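Local coordinates for mucus binding protein (Lactobacillus reuteri, PDB 3I57) that probably binds mucus at the bacterial cell surface and, through this type 2 repeat, also binds immunoglobulin, at residues A[6-11]-A[32-37]; A[44-49]-A[71-76]; A[78-83]-A[124-129]. All coordinates share one frame; numbering follows the deposited sequence.

Interaction 1. Residues A[6-11]-A[32-37]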
loop_
_atom_site.group_PDB
_atom_site.type_symbol
_atom_site.label_atom_id
_atom_site.label_comp_id
_atom_site.label_asym_id
_atom_site.label_seq_id
_atom_site.Cartn_x
_atom_site.Cartn_y
_atom_site.Cartn_z
ATOM N N VAL A 6 -4.078 23.610 23.737
ATOM C CA VAL A 6 -2.995 22.895 23.074
ATOM C C VAL A 6 -3.609 21.972 22.048
ATOM O O VAL A 6 -4.427 21.127 22.383
ATOM C CB VAL A 6 -2.180 22.067 24.071
ATOM C CG1 VAL A 6 -1.045 21.361 23.341
ATOM C CG2 VAL A 6 -1.655 22.960 25.185
ATOM N N GLN A 7 -3.219 22.143 20.789
ATOM C CA GLN A 7 -3.949 21.487 19.701
ATOM C C GLN A 7 -3.063 20.433 19.072
ATOM O O GLN A 7 -1.992 20.744 18.582
ATOM C CB GLN A 7 -4.389 22.530 18.653
ATOM C CG GLN A 7 -5.362 23.562 19.280
ATOM C CD GLN A 7 -5.528 24.811 18.437
ATOM O OE1 GLN A 7 -6.656 25.294 18.184
ATOM N NE2 GLN A 7 -4.426 25.348 17.999
ATOM N N TYR A 8 -3.533 19.200 19.086
ATOM C CA TYR A 8 -2.807 18.075 18.484
ATOM C C TYR A 8 -3.273 17.886 17.031
ATOM O O TYR A 8 -4.465 17.689 16.777
ATOM C CB TYR A 8 -3.009 16.810 19.332
ATOM C CG TYR A 8 -2.312 16.919 20.649
ATOM C CD1 TYR A 8 -2.917 17.596 21.703
ATOM C CD2 TYR A 8 -1.017 16.445 20.826
ATOM C CE1 TYR A 8 -2.285 17.759 22.904
ATOM C CE2 TYR A 8 -0.357 16.597 22.049
ATOM C CZ TYR A 8 -1.008 17.271 23.082
ATOM O OH TYR A 8 -0.403 17.437 24.303
ATOM N N ILE A 9 -2.338 17.979 16.088
ATOM C CA ILE A 9 -2.686 18.112 14.667
ATOM C C ILE A 9 -2.058 17.026 13.796
ATOM O O ILE A 9 -0.881 16.734 13.965
ATOM C CB ILE A 9 -2.164 19.453 14.106
ATOM C CG1 ILE A 9 -2.741 20.649 14.882
ATOM C CG2 ILE A 9 -2.520 19.596 12.614
ATOM C CD1 ILE A 9 -4.192 20.549 15.037
ATOM N N ASP A 10 -2.827 16.468 12.853
ATOM C CA ASP A 10 -2.238 15.630 11.778
ATOM C C ASP A 10 -1.861 16.579 10.654
ATOM O O ASP A 10 -2.733 17.142 9.962
ATOM C CB ASP A 10 -3.219 14.575 11.267
ATOM C CG ASP A 10 -2.667 13.757 10.092
ATOM O OD1 ASP A 10 -1.734 14.205 9.416
ATOM O OD2 ASP A 10 -3.178 12.651 9.857
ATOM N N GLY A 11 -0.560 16.809 10.519
ATOM C CA GLY A 11 -0.059 17.771 9.547
ATOM C C GLY A 11 -0.023 17.247 8.128
ATOM O O GLY A 11 0.310 17.998 7.200
ATOM N N TYR A 32 1.607 22.138 32.275
ATOM C CA TYR A 32 1.279 21.195 31.217
ATOM C C TYR A 32 2.561 20.728 30.555
ATOM O O TYR A 32 3.536 21.500 30.403
ATOM C CB TYR A 32 0.411 21.899 30.158
ATOM C CG TYR A 32 -0.175 21.022 29.076
ATOM C CD1 TYR A 32 -1.404 20.392 29.256
ATOM C CD2 TYR A 32 0.474 20.872 27.856
ATOM C CE1 TYR A 32 -1.966 19.596 28.271
ATOM C CE2 TYR A 32 -0.064 20.091 26.868
ATOM C CZ TYR A 32 -1.292 19.466 27.064
ATOM O OH TYR A 32 -1.789 18.693 26.056
ATOM N N SER A 33 2.521 19.472 30.137
ATOM C CA SER A 33 3.538 18.899 29.264
ATOM C C SER A 33 2.855 18.194 28.102
ATOM O O SER A 33 1.799 17.574 28.266
ATOM C CB SER A 33 4.380 17.877 30.017
ATOM O OG SER A 33 5.039 16.997 29.124
ATOM N N THR A 34 3.465 18.282 26.938
ATOM C CA THR A 34 2.948 17.613 25.756
ATOM C C THR A 34 3.344 16.142 25.741
ATOM O O THR A 34 2.987 15.424 24.808
ATOM C CB THR A 34 3.521 18.252 24.495
ATOM O OG1 THR A 34 4.961 18.266 24.614
ATOM C CG2 THR A 34 2.943 19.706 24.302
ATOM N N ALA A 35 4.061 15.685 26.772
ATOM C CA ALA A 35 4.613 14.317 26.727
ATOM C C ALA A 35 3.583 13.196 26.616
ATOM O O ALA A 35 3.732 12.298 25.768
ATOM C CB ALA A 35 5.590 14.048 27.918
ATOM N N GLU A 36 2.547 13.222 27.446
ATOM C CA GLU A 36 1.532 12.190 27.343
ATOM C C GLU A 36 0.790 12.229 26.010
ATOM O O GLU A 36 0.493 11.190 25.436
ATOM C CB GLU A 36 0.538 12.257 28.509
ATOM C CG GLU A 36 1.135 11.652 29.785
ATOM C CD GLU A 36 0.329 11.994 31.028
ATOM O OE1 GLU A 36 -0.733 12.641 30.897
ATOM O OE2 GLU A 36 0.763 11.613 32.137
ATOM N N GLY A 37 0.466 13.420 25.530
ATOM C CA GLY A 37 -0.291 13.513 24.285
ATOM C C GLY A 37 0.551 13.015 23.125
ATOM O O GLY A 37 0.073 12.300 22.238
HETATM O O HOH W 1 0.164 15.892 26.957
#

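Interaction 2. Residues A[44-49]-A[71-76]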
loop_
_atom_site.group_PDB
_atom_site.type_symbol
_atom_site.label_atom_id
_atom_site.label_comp_id
_atom_site.label_asym_id
_atom_site.label_seq_id
_atom_site.Cartn_x
_atom_site.Cartn_y
_atom_site.Cartn_z
ATOM N N ASP A 44 -0.660 5.612 18.103
ATOM C CA ASP A 44 -1.618 5.406 17.028
ATOM C C ASP A 44 -0.930 5.531 15.661
ATOM O O ASP A 44 -1.593 5.683 14.660
ATOM C CB ASP A 44 -2.779 6.402 17.095
ATOM C CG ASP A 44 -3.632 6.241 18.367
ATOM O OD1 ASP A 44 -3.568 5.178 18.973
ATOM O OD2 ASP A 44 -4.366 7.170 18.727
ATOM N N GLY A 45 0.390 5.500 15.629
ATOM C CA GLY A 45 1.086 5.516 14.341
ATOM C C GLY A 45 1.724 6.812 13.931
ATOM O O GLY A 45 2.467 6.864 12.944
ATOM N N TYR A 46 1.427 7.880 14.657
ATOM C CA TYR A 46 1.979 9.183 14.301
ATOM C C TYR A 46 3.434 9.302 14.677
ATOM O O TYR A 46 3.955 8.519 15.465
ATOM C CB TYR A 46 1.176 10.308 14.985
ATOM C CG TYR A 46 -0.186 10.470 14.378
ATOM C CD1 TYR A 46 -0.338 11.222 13.219
ATOM C CD2 TYR A 46 -1.308 9.842 14.921
ATOM C CE1 TYR A 46 -1.560 11.376 12.623
ATOM C CE2 TYR A 46 -2.562 10.000 14.321
ATOM C CZ TYR A 46 -2.661 10.789 13.179
ATOM O OH TYR A 46 -3.863 10.979 12.558
ATOM N N GLU A 47 4.083 10.317 14.113
ATOM C CA GLU A 47 5.453 10.658 14.454
ATOM C C GLU A 47 5.441 12.146 14.684
ATOM O O GLU A 47 4.958 12.886 13.835
ATOM C CB GLU A 47 6.348 10.347 13.254
ATOM C CG GLU A 47 7.796 10.507 13.520
ATOM C CD GLU A 47 8.598 9.669 12.552
ATOM O OE1 GLU A 47 9.728 9.301 12.931
ATOM O OE2 GLU A 47 8.069 9.361 11.443
ATOM N N LEU A 48 5.986 12.592 15.812
ATOM C CA LEU A 48 6.088 14.023 16.073
ATOM C C LEU A 48 6.877 14.753 14.986
ATOM O O LEU A 48 8.009 14.355 14.645
ATOM C CB LEU A 48 6.720 14.277 17.443
ATOM C CG LEU A 48 6.876 15.754 17.851
ATOM C CD1 LEU A 48 5.528 16.473 18.030
ATOM C CD2 LEU A 48 7.702 15.873 19.108
ATOM N N PHE A 49 6.284 15.822 14.446
ATOM C CA PHE A 49 6.973 16.690 13.484
ATOM C C PHE A 49 7.437 17.987 14.140
ATOM O O PHE A 49 8.610 18.384 14.047
ATOM C CB PHE A 49 6.026 16.972 12.301
ATOM C CG PHE A 49 6.577 17.943 11.291
ATOM C CD1 PHE A 49 7.634 17.580 10.479
ATOM C CD2 PHE A 49 6.025 19.211 11.149
ATOM C CE1 PHE A 49 8.143 18.478 9.535
ATOM C CE2 PHE A 49 6.530 20.110 10.202
ATOM C CZ PHE A 49 7.602 19.718 9.394
ATOM N N VAL A 71 0.718 20.953 18.332
ATOM C CA VAL A 71 1.658 19.857 18.361
ATOM C C VAL A 71 1.363 19.096 17.082
ATOM O O VAL A 71 0.276 18.539 16.913
ATOM C CB VAL A 71 1.455 18.909 19.598
ATOM C CG1 VAL A 71 2.476 17.784 19.570
ATOM C CG2 VAL A 71 1.639 19.680 20.907
ATOM N N ILE A 72 2.315 19.095 16.169
ATOM C CA ILE A 72 2.002 18.679 14.814
ATOM C C ILE A 72 2.693 17.349 14.565
ATOM O O ILE A 72 3.867 17.190 14.888
ATOM C CB ILE A 72 2.465 19.733 13.758
ATOM C CG1 ILE A 72 1.703 21.051 13.927
ATOM C CG2 ILE A 72 2.212 19.227 12.313
ATOM C CD1 ILE A 72 2.276 22.227 13.115
ATOM N N PHE A 73 1.952 16.403 13.998
ATOM C CA PHE A 73 2.506 15.100 13.668
ATOM C C PHE A 73 2.477 14.811 12.179
ATOM O O PHE A 73 1.647 15.345 11.446
ATOM C CB PHE A 73 1.670 14.002 14.327
ATOM C CG PHE A 73 1.599 14.108 15.816
ATOM C CD1 PHE A 73 2.462 13.380 16.606
ATOM C CD2 PHE A 73 0.681 14.940 16.417
ATOM C CE1 PHE A 73 2.395 13.472 18.003
ATOM C CE2 PHE A 73 0.617 15.054 17.822
ATOM C CZ PHE A 73 1.478 14.320 18.595
ATOM N N LYS A 74 3.358 13.915 11.741
ATOM C CA LYS A 74 3.200 13.286 10.438
ATOM C C LYS A 74 2.867 11.812 10.650
ATOM O O LYS A 74 2.781 11.340 11.793
ATOM C CB LYS A 74 4.477 13.455 9.593
ATOM C CG LYS A 74 4.838 14.886 9.313
ATOM C CD LYS A 74 6.163 14.949 8.512
ATOM C CE LYS A 74 6.316 16.272 7.768
ATOM N NZ LYS A 74 5.074 16.575 7.004
ATOM N N HIS A 75 2.686 11.070 9.563
ATOM C CA HIS A 75 2.387 9.632 9.724
ATOM C C HIS A 75 3.711 8.861 9.726
ATOM O O HIS A 75 4.520 9.049 8.812
ATOM C CB HIS A 75 1.547 9.132 8.550
ATOM C CG HIS A 75 0.185 9.741 8.458
ATOM N ND1 HIS A 75 -0.816 9.201 7.671
ATOM C CD2 HIS A 75 -0.356 10.823 9.071
ATOM C CE1 HIS A 75 -1.905 9.941 7.790
ATOM N NE2 HIS A 75 -1.649 10.934 8.628
ATOM N N HIS A 76 3.944 8.039 10.739
ATOM C CA HIS A 76 5.114 7.177 10.732
ATOM C C HIS A 76 4.992 6.118 9.620
ATOM O O HIS A 76 3.924 5.532 9.412
ATOM C CB HIS A 76 5.330 6.502 12.098
ATOM C CG HIS A 76 6.572 5.678 12.124
ATOM N ND1 HIS A 76 7.831 6.244 12.081
ATOM C CD2 HIS A 76 6.755 4.341 12.026
ATOM C CE1 HIS A 76 8.737 5.284 12.034
ATOM N NE2 HIS A 76 8.112 4.120 12.009
#

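Interaction 3. Residues A[78-83]-A[124-129]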
loop_
_atom_site.group_PDB
_atom_site.type_symbol
_atom_site.label_atom_id
_atom_site.label_comp_id
_atom_site.label_asym_id
_atom_site.label_seq_id
_atom_site.Cartn_x
_atom_site.Cartn_y
_atom_site.Cartn_z
ATOM N N GLU A 78 7.014 2.706 7.472
ATOM C CA GLU A 78 8.029 1.665 7.508
ATOM C C GLU A 78 7.968 0.871 6.205
ATOM O O GLU A 78 6.894 0.588 5.675
ATOM C CB GLU A 78 7.824 0.741 8.710
ATOM C CG GLU A 78 6.423 0.135 8.792
ATOM C CD GLU A 78 6.243 -0.808 9.986
ATOM O OE1 GLU A 78 6.052 -0.292 11.113
ATOM O OE2 GLU A 78 6.282 -2.056 9.790
ATOM N N ASN A 79 9.132 0.527 5.680
ATOM C CA ASN A 79 9.162 -0.276 4.475
ATOM C C ASN A 79 8.716 -1.696 4.790
ATOM O O ASN A 79 9.148 -2.291 5.790
ATOM C CB ASN A 79 10.575 -0.330 3.895
ATOM C CG ASN A 79 11.159 1.034 3.631
ATOM O OD1 ASN A 79 10.499 1.910 3.096
ATOM N ND2 ASN A 79 12.438 1.204 3.976
ATOM N N VAL A 80 7.861 -2.252 3.941
ATOM C CA VAL A 80 7.400 -3.627 4.130
ATOM C C VAL A 80 7.659 -4.518 2.909
ATOM O O VAL A 80 7.878 -4.035 1.793
ATOM C CB VAL A 80 5.874 -3.709 4.524
ATOM C CG1 VAL A 80 5.598 -2.979 5.831
ATOM C CG2 VAL A 80 4.974 -3.142 3.394
ATOM N N ASP A 81 7.639 -5.827 3.150
ATOM C CA ASP A 81 7.898 -6.826 2.131
ATOM C C ASP A 81 6.601 -7.094 1.340
ATOM O O ASP A 81 5.523 -6.683 1.747
ATOM C CB ASP A 81 8.438 -8.105 2.798
ATOM C CG ASP A 81 9.800 -7.883 3.509
ATOM O OD1 ASP A 81 10.519 -6.915 3.165
ATOM O OD2 ASP A 81 10.179 -8.670 4.415
ATOM N N PRO A 82 6.709 -7.785 0.197
ATOM C CA PRO A 82 5.558 -8.071 -0.642
ATOM C C PRO A 82 4.466 -8.901 0.051
ATOM O O PRO A 82 3.362 -8.962 -0.446
ATOM C CB PRO A 82 6.170 -8.866 -1.808
ATOM C CG PRO A 82 7.585 -8.280 -1.931
ATOM C CD PRO A 82 7.971 -8.208 -0.439
ATOM N N ASN A 83 4.764 -9.550 1.169
ATOM C CA ASN A 83 3.763 -10.401 1.795
ATOM C C ASN A 83 2.939 -9.638 2.802
ATOM O O ASN A 83 2.069 -10.205 3.447
ATOM C CB ASN A 83 4.399 -11.608 2.487
ATOM C CG ASN A 83 5.349 -12.352 1.580
ATOM O OD1 ASN A 83 6.558 -12.410 1.842
ATOM N ND2 ASN A 83 4.826 -12.877 0.481
ATOM N N GLY A 124 6.526 -2.271 -0.542
ATOM C CA GLY A 124 5.721 -1.092 -0.274
ATOM C C GLY A 124 6.172 -0.393 0.997
ATOM O O GLY A 124 7.147 -0.783 1.642
ATOM N N VAL A 125 5.463 0.689 1.312
ATOM C CA VAL A 125 5.720 1.457 2.509
ATOM C C VAL A 125 4.391 1.565 3.254
ATOM O O VAL A 125 3.400 2.100 2.718
ATOM C CB VAL A 125 6.127 2.851 2.145
ATOM C CG1 VAL A 125 6.188 3.722 3.395
ATOM C CG2 VAL A 125 7.475 2.840 1.374
ATOM N N LEU A 126 4.396 1.079 4.489
ATOM C CA LEU A 126 3.206 1.026 5.309
ATOM C C LEU A 126 3.096 2.337 6.076
ATOM O O LEU A 126 4.079 2.843 6.608
ATOM C CB LEU A 126 3.288 -0.140 6.288
ATOM C CG LEU A 126 2.280 -0.118 7.418
ATOM C CD1 LEU A 126 0.883 -0.419 6.890
ATOM C CD2 LEU A 126 2.744 -1.109 8.512
ATOM N N ASP A 127 1.896 2.898 6.057
ATOM C CA ASP A 127 1.569 4.081 6.845
ATOM C C ASP A 127 0.979 3.553 8.142
ATOM O O ASP A 127 -0.088 2.955 8.141
ATOM C CB ASP A 127 0.539 4.889 6.055
ATOM C CG ASP A 127 0.064 6.162 6.791
ATOM O OD1 ASP A 127 0.007 6.155 8.029
ATOM O OD2 ASP A 127 -0.293 7.146 6.110
ATOM N N ASP A 128 1.702 3.751 9.238
ATOM C CA ASP A 128 1.297 3.243 10.521
ATOM C C ASP A 128 0.001 3.864 11.047
ATOM O O ASP A 128 -0.652 3.261 11.906
ATOM C CB ASP A 128 2.412 3.455 11.539
ATOM C CG ASP A 128 3.517 2.421 11.445
ATOM O OD1 ASP A 128 3.347 1.335 10.823
ATOM O OD2 ASP A 128 4.573 2.713 12.041
ATOM N N VAL A 129 -0.370 5.055 10.566
ATOM C CA VAL A 129 -1.617 5.690 11.054
ATOM C C VAL A 129 -2.851 5.048 10.428
ATOM O O VAL A 129 -3.845 4.781 11.113
ATOM C CB VAL A 129 -1.663 7.185 10.756
ATOM C CG1 VAL A 129 -3.090 7.728 11.003
ATOM C CG2 VAL A 129 -0.639 7.927 11.627
#

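Interaction 1. Residues A[6-11]-A[32-37]
Tyr32 meets Val6 and Tyr8 from the loop that runs up to helix 35-43. Its CG stands anti to the backbone N (chi1 -172°), which carries the ring across to strand 2-10. One face of that ring takes Val6 CG2, which sits 4.1 Å from the Tyr32 ring centroid and 26° off the normal, a CH-pi contact offset toward the rim. The Tyr32 hydroxyl lies at the edge of the Tyr8 ring and in its plane, with the two phenolic oxygens, Tyr8 OH and Tyr32 OH, hydrogen-bonded at 2.6 Å; Asp20 also bonds Tyr32 OH. At Ser33 the carbonyl takes part through a water, which donates to Ser33 O (2.7 Å) and accepts from Gly37 N (2.9 Å) while also bonding Tyr8 OH. Ser33 OG receives Ala35 N at 2.9 Å with an angle of 161°, a capping bond at the start of the helix. Thr34 brings CA to 3.7 Å from Tyr8 OH, while its own hydroxyl bonds Asp51. Further on, Gly37 CA approaches Tyr8 CE2 at 3.8 Å; the absence of a side chain at Gly37 lets its CA come this near the Tyr8 ring. Replacing Tyr8 by an alanine would probably leave the water and Tyr32 OH each short of a partner and open a gap beside Gly37. Phe41 meets the Tyr8 ring further along the helix. A helix start laid against a strand of a mixed sheet, as here, is the packing expected of the beta-grasp fold, in this case the mucin-binding domain.

Interaction 2. Residues A[44-49]-A[71-76]
Phe49 and Lys74 meet across an antiparallel strand pair of the beta-grasp sheet, 46-49 against 71-75, whose axes approach to 4.3 Å with 132° between their directions. The lysine chain lies over one face of the Phe49 ring: Lys74 CE reaches Phe49 CD1 at 3.3 Å, and a bend at chi4 (-49°) sets Lys74 NZ 4.5 Å from the Phe49 ring centroid and 14° off its normal, a cation-pi contact. Glu47 lies on the same sheet face as Lys74, and the backbones of these two residues are joined by a reciprocal pair of hydrogen bonds. Tyr46 and Leu48 belong to the non-hydrogen-bonded pairs. Tyr46 crosses Phe73 at about a right angle, with Tyr46 CD1 3.6 Å from Phe73 CB, yet runs beside His75 in the same direction, giving an aromatic cluster whose ring pairs are oblique. His75 is held by Asp127 and Asp10, and Asp10 also bonds Tyr46 OH. Leu48 CD1 packs on Val71 CG1 at 3.7 Å. Phe41 and Ile38 of helix 35-43 cover the Phe73 side. At the far end His76 ND1 donates in its ring plane to Glu47 OE2 at 3.2 Å, entering from above the carboxylate plane.

Interaction 3. Residues A[78-83]-A[124-129]
An antiparallel ladder joins strand 67-80 to strand 112-127 within the mixed sheet, near the centre of the elongated chain, with residues 124-129 belonging to the Muc B2-like family region. Glu78 faces Leu126 and Val80 faces Gly124 as hydrogen-bonded pairs, with Asn79 and Val125 the non-hydrogen-bonded pair between them. The axes of the short segments 78-80 and 124-127 come within 4.4 Å, their directions 132° apart. Each hydrogen-bonded pair is closed by two backbone bonds. Leu126 N gives to Glu78 O at 2.8 Å, and Glu78 N gives to Leu126 O in return; the bond from Val80 N to Gly124 O also measures 2.8 Å, and Gly124 N answers to Val80 O at 3.2 Å.

Side chains sort by face. Glu78, Val80 and Leu126 share one side, where Val80 CG1 packs on Leu126 CB at 3.7 Å and Val133 touches both residues. On the side of Asn79 and Val125 the two chains run abreast, with Asn79 OD1 3.6 Å from Val125 CG2. Glu78 has its CG between the backbone N and the carbonyl carbon (chi1 54°), and the chain then extends alongside Leu126, Glu78 CD lying 3.8 Å from Leu126 CD2. This course carries OE1 up to Asp128, where Glu78 OE1 and Asp128 OD1 are 3.2 Å apart, the carboxylate planes turned 78° against each other and the side chains crossing at about a right angle. Just past the ladder, Asp127 OD1 accepts Val129 N in an Asx turn. Two carboxylates this close would probably repel if both were ionised, and their proximity would probably raise the pKa of one of them, while the backbone bonds carry the strand pairing.

From the N terminus, strand 2-10 pairs with strand 15-24, and residues 32-37 then return to it, so interaction 1 closes the loop that contains strand 15-24. The chain then runs through helix 35-43 into strand 46-51, and interaction 2 closes a second loop when residues 71-76 return beside it. Interaction 3 closes the longest loop, bringing residues 124-129 back to 78-83. The three lie in series, with no nesting or crossing. Strand 67-80 serves both interactions 2 and 3 and neighbours strand 2-10 of interaction 1. A side chain of interaction 2 reaches both neighbours, so strand 2-10, strand 67-80 and the end of strand 112-127 are tied together.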